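Local atomic coordinates of disulfide bond protein A (Staphylococcus aureus, PDB entry 3BCI), a protein that is probably a thiol-disulfide oxidoreductase of the DsbA type, thought to act in the oxidative folding of proteins. Residues D20-Y25 with K95-K100; D60-S65 with A134-K139. One frame throughout, in Å; residues are numbered along the deposited sequence.

Interaction 1 of 2, residues D20-Y25 with K95-K100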
ATOM      1  N   ASP A  20       4.150   5.671  -2.174  1.00 25.15           N
ATOM      2  CA  ASP A  20       3.348   6.642  -1.437  1.00 23.45           C
ATOM      3  C   ASP A  20       2.059   6.792  -2.237  1.00 25.92           C
ATOM      4  O   ASP A  20       2.102   6.857  -3.464  1.00 23.39           O
ATOM      5  CB  ASP A  20       4.090   7.986  -1.370  1.00 24.49           C
ATOM      6  CG  ASP A  20       3.403   8.996  -0.464  1.00 27.28           C
ATOM      7  OD1 ASP A  20       2.163   9.116  -0.531  1.00 28.98           O
ATOM      8  OD2 ASP A  20       4.105   9.679   0.310  1.00 30.62           O
ATOM      9  N   TYR A  21       0.917   6.841  -1.555  1.00 23.69           N
ATOM     10  CA  TYR A  21      -0.360   6.975  -2.243  1.00 24.87           C
ATOM     11  C   TYR A  21      -0.476   8.282  -3.026  1.00 25.27           C
ATOM     12  O   TYR A  21      -1.302   8.393  -3.928  1.00 22.65           O
ATOM     13  CB  TYR A  21      -1.521   6.870  -1.243  1.00 22.51           C
ATOM     14  CG  TYR A  21      -1.785   5.464  -0.765  1.00 25.74           C
ATOM     15  CD1 TYR A  21      -2.212   4.481  -1.654  1.00 25.82           C
ATOM     16  CD2 TYR A  21      -1.588   5.108   0.571  1.00 23.76           C
ATOM     17  CE1 TYR A  21      -2.432   3.178  -1.232  1.00 31.07           C
ATOM     18  CE2 TYR A  21      -1.807   3.799   1.002  1.00 22.37           C
ATOM     19  CZ  TYR A  21      -2.227   2.843   0.093  1.00 28.85           C
ATOM     20  OH  TYR A  21      -2.439   1.546   0.498  1.00 26.06           O
ATOM     21  N   LYS A  22       0.355   9.262  -2.689  1.00 26.17           N
ATOM     22  CA  LYS A  22       0.326  10.559  -3.368  1.00 29.98           C
ATOM     23  C   LYS A  22       1.292  10.618  -4.543  1.00 34.41           C
ATOM     24  O   LYS A  22       1.338  11.613  -5.269  1.00 35.71           O
ATOM     25  CB  LYS A  22       0.695  11.672  -2.385  1.00 28.77           C
ATOM     26  CG  LYS A  22      -0.269  11.820  -1.220  1.00 30.32           C
ATOM     27  CD  LYS A  22       0.015  13.072  -0.393  1.00 31.31           C
ATOM     28  CE  LYS A  22      -0.368  14.344  -1.140  1.00 32.37           C
ATOM     29  NZ  LYS A  22       0.002  15.560  -0.357  1.00 33.64           N
ATOM     30  N   CYS A  23       2.043   9.543  -4.724  0.80 31.36           N
ATOM     31  CA  CYS A  23       3.004   9.478  -5.810  0.80 31.86           C
ATOM     32  C   CYS A  23       2.395   9.040  -7.136  0.80 31.00           C
ATOM     33  O   CYS A  23       1.833   7.948  -7.259  0.80 31.72           O
ATOM     34  CB  CYS A  23       4.152   8.555  -5.423  0.80 27.59           C
ATOM     35  SG  CYS A  23       5.339   8.270  -6.716  0.80 41.78           S
ATOM     36  N   PRO A  24       2.513   9.900  -8.155  1.00 30.33           N
ATOM     37  CA  PRO A  24       1.976   9.629  -9.493  1.00 28.91           C
ATOM     38  C   PRO A  24       2.475   8.355 -10.141  1.00 23.96           C
ATOM     39  O   PRO A  24       1.689   7.607 -10.720  1.00 28.26           O
ATOM     40  CB  PRO A  24       2.366  10.877 -10.289  1.00 37.41           C
ATOM     41  CG  PRO A  24       2.417  11.950  -9.236  1.00 36.81           C
ATOM     42  CD  PRO A  24       3.119  11.244  -8.107  1.00 32.23           C
ATOM     43  N   TYR A  25       3.777   8.108 -10.051  1.00 24.79           N
ATOM     44  CA  TYR A  25       4.350   6.911 -10.653  1.00 29.21           C
ATOM     45  C   TYR A  25       3.934   5.651  -9.912  1.00 30.97           C
ATOM     46  O   TYR A  25       3.830   4.581 -10.498  1.00 28.09           O
ATOM     47  CB  TYR A  25       5.880   7.012 -10.708  1.00 31.72           C
ATOM     48  CG  TYR A  25       6.391   7.960 -11.778  1.00 36.13           C
ATOM     49  CD1 TYR A  25       5.504   8.661 -12.599  1.00 35.54           C
ATOM     50  CD2 TYR A  25       7.758   8.162 -11.965  1.00 40.43           C
ATOM     51  CE1 TYR A  25       5.964   9.536 -13.580  1.00 38.79           C
ATOM     52  CE2 TYR A  25       8.229   9.036 -12.943  1.00 45.41           C
ATOM     53  CZ  TYR A  25       7.328   9.718 -13.746  1.00 46.74           C
ATOM     54  OH  TYR A  25       7.792  10.577 -14.716  1.00 54.40           O
ATOM     55  N   LYS A  95      -1.549  18.972  -3.070  1.00 41.20           N
ATOM     56  CA  LYS A  95      -2.772  19.115  -2.291  1.00 43.68           C
ATOM     57  C   LYS A  95      -2.760  18.073  -1.180  1.00 44.49           C
ATOM     58  O   LYS A  95      -2.252  16.965  -1.367  1.00 37.39           O
ATOM     59  CB  LYS A  95      -4.005  18.852  -3.156  1.00 45.75           C
ATOM     60  CG  LYS A  95      -4.312  19.883  -4.223  1.00 56.11           C
ATOM     61  CD  LYS A  95      -5.479  19.394  -5.073  1.00 64.93           C
ATOM     62  CE  LYS A  95      -5.950  20.442  -6.065  1.00 73.71           C
ATOM     63  NZ  LYS A  95      -6.607  21.592  -5.384  1.00 80.71           N
ATOM     64  N   GLU A  96      -3.314  18.424  -0.025  1.00 42.37           N
ATOM     65  CA  GLU A  96      -3.398  17.477   1.079  1.00 43.01           C
ATOM     66  C   GLU A  96      -4.759  16.808   0.915  1.00 37.93           C
ATOM     67  O   GLU A  96      -5.649  16.968   1.750  1.00 43.82           O
ATOM     68  CB  GLU A  96      -3.325  18.202   2.426  1.00 42.99           C
ATOM     69  CG  GLU A  96      -2.149  19.155   2.555  1.00 57.42           C
ATOM     70  CD  GLU A  96      -2.013  19.727   3.953  1.00 61.02           C
ATOM     71  OE1 GLU A  96      -3.030  19.785   4.676  1.00 71.95           O
ATOM     72  OE2 GLU A  96      -0.891  20.131   4.324  1.00 63.94           O
ATOM     73  N   TRP A  97      -4.912  16.065  -0.178  1.00 35.81           N
ATOM     74  CA  TRP A  97      -6.167  15.395  -0.485  1.00 27.45           C
ATOM     75  C   TRP A  97      -6.488  14.165   0.362  1.00 35.31           C
ATOM     76  O   TRP A  97      -7.633  13.712   0.377  1.00 31.35           O
ATOM     77  CB  TRP A  97      -6.215  15.015  -1.969  1.00 35.24           C
ATOM     78  CG  TRP A  97      -5.151  14.041  -2.401  1.00 39.09           C
ATOM     79  CD1 TRP A  97      -3.863  14.330  -2.756  1.00 36.24           C
ATOM     80  CD2 TRP A  97      -5.292  12.620  -2.530  1.00 31.69           C
ATOM     81  NE1 TRP A  97      -3.196  13.177  -3.102  1.00 32.62           N
ATOM     82  CE2 TRP A  97      -4.049  12.113  -2.970  1.00 35.87           C
ATOM     83  CE3 TRP A  97      -6.349  11.726  -2.313  1.00 31.51           C
ATOM     84  CZ2 TRP A  97      -3.833  10.746  -3.202  1.00 30.81           C
ATOM     85  CZ3 TRP A  97      -6.137  10.369  -2.543  1.00 26.83           C
ATOM     86  CH2 TRP A  97      -4.886   9.894  -2.983  1.00 31.72           C
ATOM     87  N   LEU A  98      -5.494  13.616   1.059  1.00 33.79           N
ATOM     88  CA  LEU A  98      -5.732  12.442   1.900  1.00 34.19           C
ATOM     89  C   LEU A  98      -6.309  12.861   3.250  1.00 27.24           C
ATOM     90  O   LEU A  98      -5.687  12.685   4.294  1.00 31.80           O
ATOM     91  CB  LEU A  98      -4.438  11.642   2.101  1.00 24.39           C
ATOM     92  CG  LEU A  98      -3.967  10.846   0.878  1.00 34.02           C
ATOM     93  CD1 LEU A  98      -2.535  10.375   1.080  1.00 33.48           C
ATOM     94  CD2 LEU A  98      -4.905   9.660   0.656  1.00 25.13           C
ATOM     95  N   THR A  99      -7.517  13.409   3.210  1.00 29.29           N
ATOM     96  CA  THR A  99      -8.211  13.864   4.406  1.00 31.62           C
ATOM     97  C   THR A  99      -8.928  12.693   5.078  1.00 28.66           C
ATOM     98  O   THR A  99      -9.152  11.655   4.462  1.00 31.01           O
ATOM     99  CB  THR A  99      -9.258  14.927   4.051  1.00 32.72           C
ATOM    100  OG1 THR A  99     -10.270  14.337   3.224  1.00 31.77           O
ATOM    101  CG2 THR A  99      -8.608  16.085   3.282  1.00 31.94           C
ATOM    102  N   LYS A 100      -9.287  12.864   6.344  1.00 28.87           N
ATOM    103  CA  LYS A 100      -9.991  11.812   7.062  1.00 30.04           C
ATOM    104  C   LYS A 100     -11.373  11.608   6.448  1.00 32.27           C
ATOM    105  O   LYS A 100     -11.924  10.505   6.479  1.00 28.84           O
ATOM    106  CB  LYS A 100     -10.103  12.175   8.538  1.00 30.53           C
ATOM    107  CG  LYS A 100      -8.754  12.238   9.235  1.00 30.15           C
ATOM    108  CD  LYS A 100      -8.897  12.528  10.718  1.00 31.25           C
ATOM    109  CE  LYS A 100      -7.531  12.626  11.377  1.00 37.74           C
ATOM    110  NZ  LYS A 100      -7.638  13.007  12.811  1.00 41.81           N
TER
HETATM  111  O   HOH W   1      -0.900  13.011  -4.946  1.00 29.90           O

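Interaction 2 of 2, residues D60-S65 with A134-K139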
ATOM      1  N   ASP A  60      -0.360  14.827   4.883  1.00 31.83           N
ATOM      2  CA  ASP A  60      -1.502  13.931   4.773  1.00 31.17           C
ATOM      3  C   ASP A  60      -1.092  12.533   4.303  1.00 34.25           C
ATOM      4  O   ASP A  60      -1.883  11.595   4.378  1.00 29.97           O
ATOM      5  CB  ASP A  60      -2.549  14.527   3.828  1.00 32.87           C
ATOM      6  CG  ASP A  60      -2.007  14.788   2.437  1.00 36.87           C
ATOM      7  OD1 ASP A  60      -0.913  15.385   2.317  1.00 32.96           O
ATOM      8  OD2 ASP A  60      -2.685  14.407   1.462  1.00 32.17           O
ATOM      9  N   SER A  61       0.143  12.396   3.826  1.00 28.28           N
ATOM     10  CA  SER A  61       0.646  11.104   3.357  1.00 31.64           C
ATOM     11  C   SER A  61       0.601  10.059   4.459  1.00 25.56           C
ATOM     12  O   SER A  61       0.151   8.937   4.245  1.00 27.56           O
ATOM     13  CB  SER A  61       2.094  11.224   2.859  1.00 29.29           C
ATOM     14  OG  SER A  61       2.149  11.652   1.510  1.00 44.87           O
ATOM     15  N   ILE A  62       1.069  10.438   5.641  1.00 24.26           N
ATOM     16  CA  ILE A  62       1.104   9.535   6.785  1.00 23.83           C
ATOM     17  C   ILE A  62      -0.301   9.154   7.243  1.00 28.86           C
ATOM     18  O   ILE A  62      -0.518   8.050   7.747  1.00 24.59           O
ATOM     19  CB  ILE A  62       1.881  10.177   7.968  1.00 29.19           C
ATOM     20  CG1 ILE A  62       2.198   9.123   9.029  1.00 30.92           C
ATOM     21  CG2 ILE A  62       1.064  11.315   8.577  1.00 31.51           C
ATOM     22  CD1 ILE A  62       3.170   8.044   8.552  1.00 30.14           C
ATOM     23  N   VAL A  63      -1.255  10.066   7.070  1.00 27.55           N
ATOM     24  CA  VAL A  63      -2.627   9.792   7.477  1.00 28.39           C
ATOM     25  C   VAL A  63      -3.186   8.709   6.563  1.00 26.62           C
ATOM     26  O   VAL A  63      -3.839   7.770   7.022  1.00 26.06           O
ATOM     27  CB  VAL A  63      -3.522  11.055   7.381  1.00 31.28           C
ATOM     28  CG1 VAL A  63      -4.936  10.720   7.825  1.00 25.12           C
ATOM     29  CG2 VAL A  63      -2.958  12.168   8.261  1.00 29.38           C
ATOM     30  N   GLY A  64      -2.923   8.846   5.267  1.00 25.06           N
ATOM     31  CA  GLY A  64      -3.389   7.860   4.312  1.00 21.56           C
ATOM     32  C   GLY A  64      -2.750   6.515   4.615  1.00 22.52           C
ATOM     33  O   GLY A  64      -3.396   5.468   4.505  1.00 23.74           O
ATOM     34  N   SER A  65      -1.480   6.545   5.009  1.00 20.78           N
ATOM     35  CA  SER A  65      -0.750   5.324   5.334  1.00 26.52           C
ATOM     36  C   SER A  65      -1.360   4.630   6.545  1.00 21.66           C
ATOM     37  O   SER A  65      -1.473   3.409   6.563  1.00 21.05           O
ATOM     38  CB  SER A  65       0.723   5.633   5.610  1.00 23.10           C
ATOM     39  OG  SER A  65       1.437   4.437   5.880  1.00 25.65           O
ATOM     40  N   ALA A 134       2.527   1.218  12.702  1.00 25.86           N
ATOM     41  CA  ALA A 134       2.874   0.601  11.430  1.00 29.14           C
ATOM     42  C   ALA A 134       3.220   1.663  10.393  1.00 25.33           C
ATOM     43  O   ALA A 134       4.201   1.528   9.668  1.00 28.04           O
ATOM     44  CB  ALA A 134       1.713  -0.266  10.933  1.00 25.32           C
ATOM     45  N   ALA A 135       2.423   2.725  10.331  1.00 23.09           N
ATOM     46  CA  ALA A 135       2.666   3.788   9.364  1.00 25.60           C
ATOM     47  C   ALA A 135       4.030   4.425   9.624  1.00 28.17           C
ATOM     48  O   ALA A 135       4.781   4.693   8.691  1.00 24.75           O
ATOM     49  CB  ALA A 135       1.553   4.835   9.431  1.00 22.61           C
ATOM     50  N   GLU A 136       4.353   4.651  10.894  1.00 27.43           N
ATOM     51  CA  GLU A 136       5.639   5.231  11.259  1.00 29.53           C
ATOM     52  C   GLU A 136       6.780   4.279  10.906  1.00 24.85           C
ATOM     53  O   GLU A 136       7.790   4.693  10.342  1.00 28.68           O
ATOM     54  CB  GLU A 136       5.694   5.526  12.762  1.00 35.44           C
ATOM     55  CG  GLU A 136       4.814   6.680  13.228  1.00 53.99           C
ATOM     56  CD  GLU A 136       5.143   7.990  12.531  1.00 63.96           C
ATOM     57  OE1 GLU A 136       6.346   8.250  12.298  1.00 59.83           O
ATOM     58  OE2 GLU A 136       4.203   8.762  12.228  1.00 60.23           O
ATOM     59  N   LYS A 137       6.607   3.004  11.241  1.00 25.73           N
ATOM     60  CA  LYS A 137       7.622   1.991  10.989  1.00 26.79           C
ATOM     61  C   LYS A 137       7.986   1.896   9.509  1.00 28.77           C
ATOM     62  O   LYS A 137       9.150   1.681   9.169  1.00 27.92           O
ATOM     63  CB  LYS A 137       7.142   0.628  11.497  1.00 27.58           C
ATOM     64  CG  LYS A 137       8.225  -0.446  11.501  1.00 31.24           C
ATOM     65  CD  LYS A 137       7.671  -1.809  11.893  1.00 40.75           C
ATOM     66  CE  LYS A 137       8.782  -2.853  11.973  1.00 45.90           C
ATOM     67  NZ  LYS A 137       8.252  -4.219  12.261  1.00 47.65           N
ATOM     68  N   ASP A 138       6.996   2.058   8.635  1.00 24.24           N
ATOM     69  CA  ASP A 138       7.242   2.003   7.192  1.00 27.99           C
ATOM     70  C   ASP A 138       8.348   2.972   6.780  1.00 30.39           C
ATOM     71  O   ASP A 138       9.170   2.666   5.918  1.00 24.63           O
ATOM     72  CB  ASP A 138       5.971   2.349   6.417  1.00 22.87           C
ATOM     73  CG  ASP A 138       5.168   1.123   6.024  1.00 25.78           C
ATOM     74  OD1 ASP A 138       5.479   0.009   6.509  1.00 26.27           O
ATOM     75  OD2 ASP A 138       4.216   1.280   5.233  1.00 23.55           O
ATOM     76  N   LYS A 139       8.374   4.149   7.393  1.00 27.24           N
ATOM     77  CA  LYS A 139       9.399   5.123   7.041  1.00 29.31           C
ATOM     78  C   LYS A 139      10.771   4.624   7.474  1.00 24.03           C
ATOM     79  O   LYS A 139      11.761   4.834   6.779  1.00 31.53           O
ATOM     80  CB  LYS A 139       9.101   6.466   7.700  1.00 27.88           C
ATOM     81  CG  LYS A 139       7.690   6.956   7.436  1.00 39.14           C
ATOM     82  CD  LYS A 139       7.409   8.227   8.208  1.00 40.71           C
ATOM     83  CE  LYS A 139       7.816   9.436   7.406  1.00 46.36           C
ATOM     84  NZ  LYS A 139       8.071  10.602   8.290  1.00 59.98           N
TER
HETATM   85  O   HOH W   2       3.990   5.211   6.199  1.00 24.39           O

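Interaction 1 of 2, residues D20-Y25 with K95-K100
K22 lays its aliphatic chain along the W97 indole and the end of L98, running past both side chains in the opposite sense. Its CG lies 3.5 Å from L98 CD1, and farther along its CE comes within 3.6 Å of W97 NE1, obliquely to the ring. The chain stays extended through chi2, then bends at chi3 (71°), which brings NZ to the carbonyl of K95. NZ donates to K95 O at 2.8 Å, meeting the oxygen from above the carbonyl plane rather than on a lone pair. The ammonium also forms a salt bridge with D60 and donates to the carbonyls of L57 and E93, which probably offsets the cost of burying its charge.

The 20-25 segment is the redox-active corner of the thioredoxin fold, where strand 14-19 ends. C23, at the N-cap position of helix 24-42, is the first cysteine of the CxxC pair, whose disulfide is known for this protein. D20 to C23 form a type I turn, and D20 OD1 closes an Asx turn by accepting from K22 N at 2.8 Å, nearly straight at 171°.

Beside the lysine, Y21 O reaches the indole at its edge, 3.5 Å from W97 CZ2 and in the ring plane, while L98 CG covers one face, over the ring centre. W97 CG lies between its backbone N and carbonyl carbon (chi1 62°), which sets the indole beside the K22 chain. A water accepts from W97 NE1 and donates to K22 O, linking the indole to the turn. Y21 CB adds a looser apolar touch on L98 CD1, whereas its hydroxyl leads away to S68. Q90 donates to both Y21 O and C23 O, a further link between this turn and the residues after helix 79-88.

Interaction 2 of 2, residues D60-S65 with A134-K139
I62 reaches across to A135 and E136 of helix 130-144. CB directs the side chain at the partner helix, and CG1, anti to the backbone N (chi1 -167°), carries the chain onward while passing E136 OE2 at 3.8 Å. The two side chains cross at about a right angle, and E136, bent at chi2, brings OE2 alongside CG1 and CD1. CD1, the tip, settles 3.7 Å from A135 CB and equally near A135 O, with K139 CD a looser neighbour.

One turn later, S65 sets its OG 3.6 Å from A135 CB, so isoleucine and serine touch the same methyl from directions roughly at right angles. The hydroxyl donates to a water at 2.7 Å, and that water donates to A135 O, bridging the two segments, between which there is no direct hydrogen bond. D138 also points toward 60-65, but its OD2 is hydrogen-bonded to H69 and to the backbone N of N53.

The short segments pass 9.4 Å apart at their axes, at 120° between directions. An alanine and a serine at the crossing suit a helix-helix contact between the helical region inserted in DsbA-type proteins and the helix 130-144, which leads back into the thioredoxin fold.

Overall arrangement
Interactions 1 and 2 lie about 12 Å apart between centres and alternate along the chain: 20-25, 60-65, 95-100, then 134-139. They meet at D60, whose OD1 is the salt-bridge partner of K22 and whose OD2 probably accepts from L98 N. Interaction 1 joins the redox-active start of helix 24-42 to the loop before helix 100-108; interaction 2 packs helix 61-74 against helix 130-144, which precedes strand 152-155. The inserted helices are therefore tied to the thioredoxin part by two contacts that meet at D60, one beside the CxxC site and one between helices, consistent with the DsbA-type architecture.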